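Local structure of soluble lytic murein transglycosylase (Escherichia coli, 1QSA) at residues P383-V388 against N426-L431. The protein cleaves the glycosidic bonds between N-acetylmuramic acid and N-acetylglucosamine in peptidoglycan, forming a 1,6-anhydro bond in the muramic acid residue. Numbering follows the deposited sequence.
Sequences PEMARV and NQWWDL
Val388 and Met385, one turn apart on a helix, both touch the same corner of the Trp428 indole. Val388 CG1 lies 3.9 Å from Trp428 CZ3, approaching the ring obliquely, and meets Leu431 CD1 tip to tip at 3.6 Å. A compact branched residue suits this place: with CG1 anti to the backbone N (chi1 170°), one methyl serves both partners, and the branched apolar end of Leu431 offers it a methyl to meet. Met385 SD comes to the edge of the indole, near its plane, 3.9 Å from CZ3, a Met-aromatic contact. Its unbranched chain bends at chi2 (63°), which brings the sulfur to the ring edge.

No hydrogen bond crosses between the segments. Asn426 CB sits 3.6 Å above the centre of the indole and backs one of its faces. A Schellman motif ends helix 413-425, with Gln427 at positive phi, and Trp428 then occupies the N-cap position of helix 429-438; its long, flat indole spans the distance from this turn to helix 383-393.

Within the helical L domain, helix 383-393 packs against the turn that joins helices 413-425 and 429-438. Met392 also touches Leu431, while Trp404 of helix 397-408 and Leu419 and Tyr422 of helix 413-425 touch Met385.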
loop_
_atom_site.group_PDB
_atom_site.type_symbol
_atom_site.label_atom_id
_atom_site.label_comp_id
_atom_site.label_asym_id
_atom_site.label_seq_id
_atom_site.Cartn_x
_atom_site.Cartn_y
_atom_site.Cartn_z
ATOM N N PRO A 383 -2.803 31.595 1.360
ATOM C CA PRO A 383 -1.802 31.350 0.320
ATOM C C PRO A 383 -1.602 29.873 -0.036
ATOM O O PRO A 383 -1.356 29.569 -1.201
ATOM C CB PRO A 383 -0.535 32.006 0.883
ATOM C CG PRO A 383 -0.776 32.100 2.348
ATOM C CD PRO A 383 -2.237 32.350 2.492
ATOM N N GLU A 384 -1.728 28.950 0.930
ATOM C CA GLU A 384 -1.548 27.542 0.568
ATOM C C GLU A 384 -2.673 27.101 -0.383
ATOM O O GLU A 384 -2.418 26.410 -1.377
ATOM C CB GLU A 384 -1.433 26.603 1.792
ATOM C CG GLU A 384 -1.125 25.148 1.354
ATOM C CD GLU A 384 -0.423 24.278 2.400
ATOM O OE1 GLU A 384 -0.759 24.362 3.612
ATOM O OE2 GLU A 384 0.448 23.471 1.992
ATOM N N MET A 385 -3.908 27.528 -0.121
ATOM C CA MET A 385 -5.000 27.168 -1.023
ATOM C C MET A 385 -4.767 27.786 -2.411
ATOM O O MET A 385 -5.066 27.170 -3.425
ATOM C CB MET A 385 -6.359 27.621 -0.476
ATOM C CG MET A 385 -7.544 27.156 -1.324
ATOM S SD MET A 385 -7.709 25.340 -1.397
ATOM C CE MET A 385 -8.707 25.027 0.059
ATOM N N ALA A 386 -4.232 29.007 -2.455
ATOM C CA ALA A 386 -3.958 29.646 -3.736
ATOM C C ALA A 386 -2.933 28.815 -4.531
ATOM O O ALA A 386 -3.041 28.705 -5.750
ATOM C CB ALA A 386 -3.467 31.070 -3.534
ATOM N N ARG A 387 -1.954 28.213 -3.844
ATOM C CA ARG A 387 -0.973 27.373 -4.549
ATOM C C ARG A 387 -1.669 26.110 -5.062
ATOM O O ARG A 387 -1.440 25.694 -6.194
ATOM C CB ARG A 387 0.202 26.991 -3.646
ATOM C CG ARG A 387 1.083 28.190 -3.256
ATOM C CD ARG A 387 2.465 27.754 -2.805
ATOM N NE ARG A 387 2.423 26.962 -1.582
ATOM C CZ ARG A 387 2.341 27.459 -0.353
ATOM N NH1 ARG A 387 2.285 28.773 -0.154
ATOM N NH2 ARG A 387 2.302 26.638 0.687
ATOM N N VAL A 388 -2.543 25.528 -4.241
ATOM C CA VAL A 388 -3.278 24.321 -4.642
ATOM C C VAL A 388 -4.086 24.604 -5.903
ATOM O O VAL A 388 -4.052 23.822 -6.856
ATOM C CB VAL A 388 -4.221 23.832 -3.505
ATOM C CG1 VAL A 388 -5.171 22.723 -4.021
ATOM C CG2 VAL A 388 -3.372 23.289 -2.344
ATOM N N ASN A 426 -14.986 22.222 -6.610
ATOM C CA ASN A 426 -14.084 22.685 -7.658
ATOM C C ASN A 426 -13.670 21.586 -8.625
ATOM O O ASN A 426 -12.878 21.825 -9.542
ATOM C CB ASN A 426 -12.850 23.313 -7.020
ATOM C CG ASN A 426 -13.118 24.718 -6.567
ATOM O OD1 ASN A 426 -13.204 25.624 -7.390
ATOM N ND2 ASN A 426 -13.330 24.897 -5.279
ATOM N N GLN A 427 -14.300 20.423 -8.488
ATOM C CA GLN A 427 -14.005 19.267 -9.322
ATOM C C GLN A 427 -12.560 18.773 -9.207
ATOM O O GLN A 427 -11.999 18.240 -10.173
ATOM C CB GLN A 427 -14.423 19.496 -10.781
ATOM C CG GLN A 427 -15.900 19.794 -10.891
ATOM C CD GLN A 427 -16.433 19.686 -12.297
ATOM O OE1 GLN A 427 -15.673 19.580 -13.266
ATOM N NE2 GLN A 427 -17.750 19.717 -12.424
ATOM N N TRP A 428 -11.979 18.961 -8.023
ATOM C CA TRP A 428 -10.627 18.475 -7.703
ATOM C C TRP A 428 -10.953 17.129 -7.034
ATOM O O TRP A 428 -10.876 16.980 -5.804
ATOM C CB TRP A 428 -9.934 19.401 -6.700
ATOM C CG TRP A 428 -9.680 20.813 -7.204
ATOM C CD1 TRP A 428 -9.665 21.242 -8.500
ATOM C CD2 TRP A 428 -9.383 21.959 -6.394
ATOM N NE1 TRP A 428 -9.370 22.592 -8.549
ATOM C CE2 TRP A 428 -9.193 23.054 -7.272
ATOM C CE3 TRP A 428 -9.259 22.168 -5.014
ATOM C CZ2 TRP A 428 -8.884 24.348 -6.807
ATOM C CZ3 TRP A 428 -8.953 23.458 -4.550
ATOM C CH2 TRP A 428 -8.771 24.526 -5.454
ATOM N N TRP A 429 -11.339 16.161 -7.867
ATOM C CA TRP A 429 -11.797 14.845 -7.391
ATOM C C TRP A 429 -10.811 14.116 -6.498
ATOM O O TRP A 429 -11.203 13.553 -5.463
ATOM C CB TRP A 429 -12.204 13.967 -8.572
ATOM C CG TRP A 429 -13.060 14.691 -9.591
ATOM C CD1 TRP A 429 -12.788 14.842 -10.923
ATOM C CD2 TRP A 429 -14.338 15.307 -9.368
ATOM N NE1 TRP A 429 -13.824 15.497 -11.540
ATOM C CE2 TRP A 429 -14.789 15.790 -10.613
ATOM C CE3 TRP A 429 -15.144 15.494 -8.233
ATOM C CZ2 TRP A 429 -16.018 16.445 -10.767
ATOM C CZ3 TRP A 429 -16.380 16.156 -8.388
ATOM C CH2 TRP A 429 -16.798 16.617 -9.648
ATOM N N ASP A 430 -9.547 14.076 -6.921
ATOM C CA ASP A 430 -8.535 13.428 -6.090
ATOM C C ASP A 430 -8.366 14.094 -4.718
ATOM O O ASP A 430 -8.235 13.413 -3.695
ATOM C CB ASP A 430 -7.185 13.258 -6.815
ATOM C CG ASP A 430 -6.711 14.494 -7.552
ATOM O OD1 ASP A 430 -7.268 15.603 -7.420
ATOM O OD2 ASP A 430 -5.746 14.334 -8.319
ATOM N N LEU A 431 -8.394 15.425 -4.682
ATOM C CA LEU A 431 -8.261 16.133 -3.415
ATOM C C LEU A 431 -9.460 15.884 -2.510
ATOM O O LEU A 431 -9.316 15.791 -1.295
ATOM C CB LEU A 431 -8.046 17.638 -3.651
ATOM C CG LEU A 431 -6.829 17.943 -4.535
ATOM C CD1 LEU A 431 -6.594 19.468 -4.576
ATOM C CD2 LEU A 431 -5.585 17.228 -3.969
#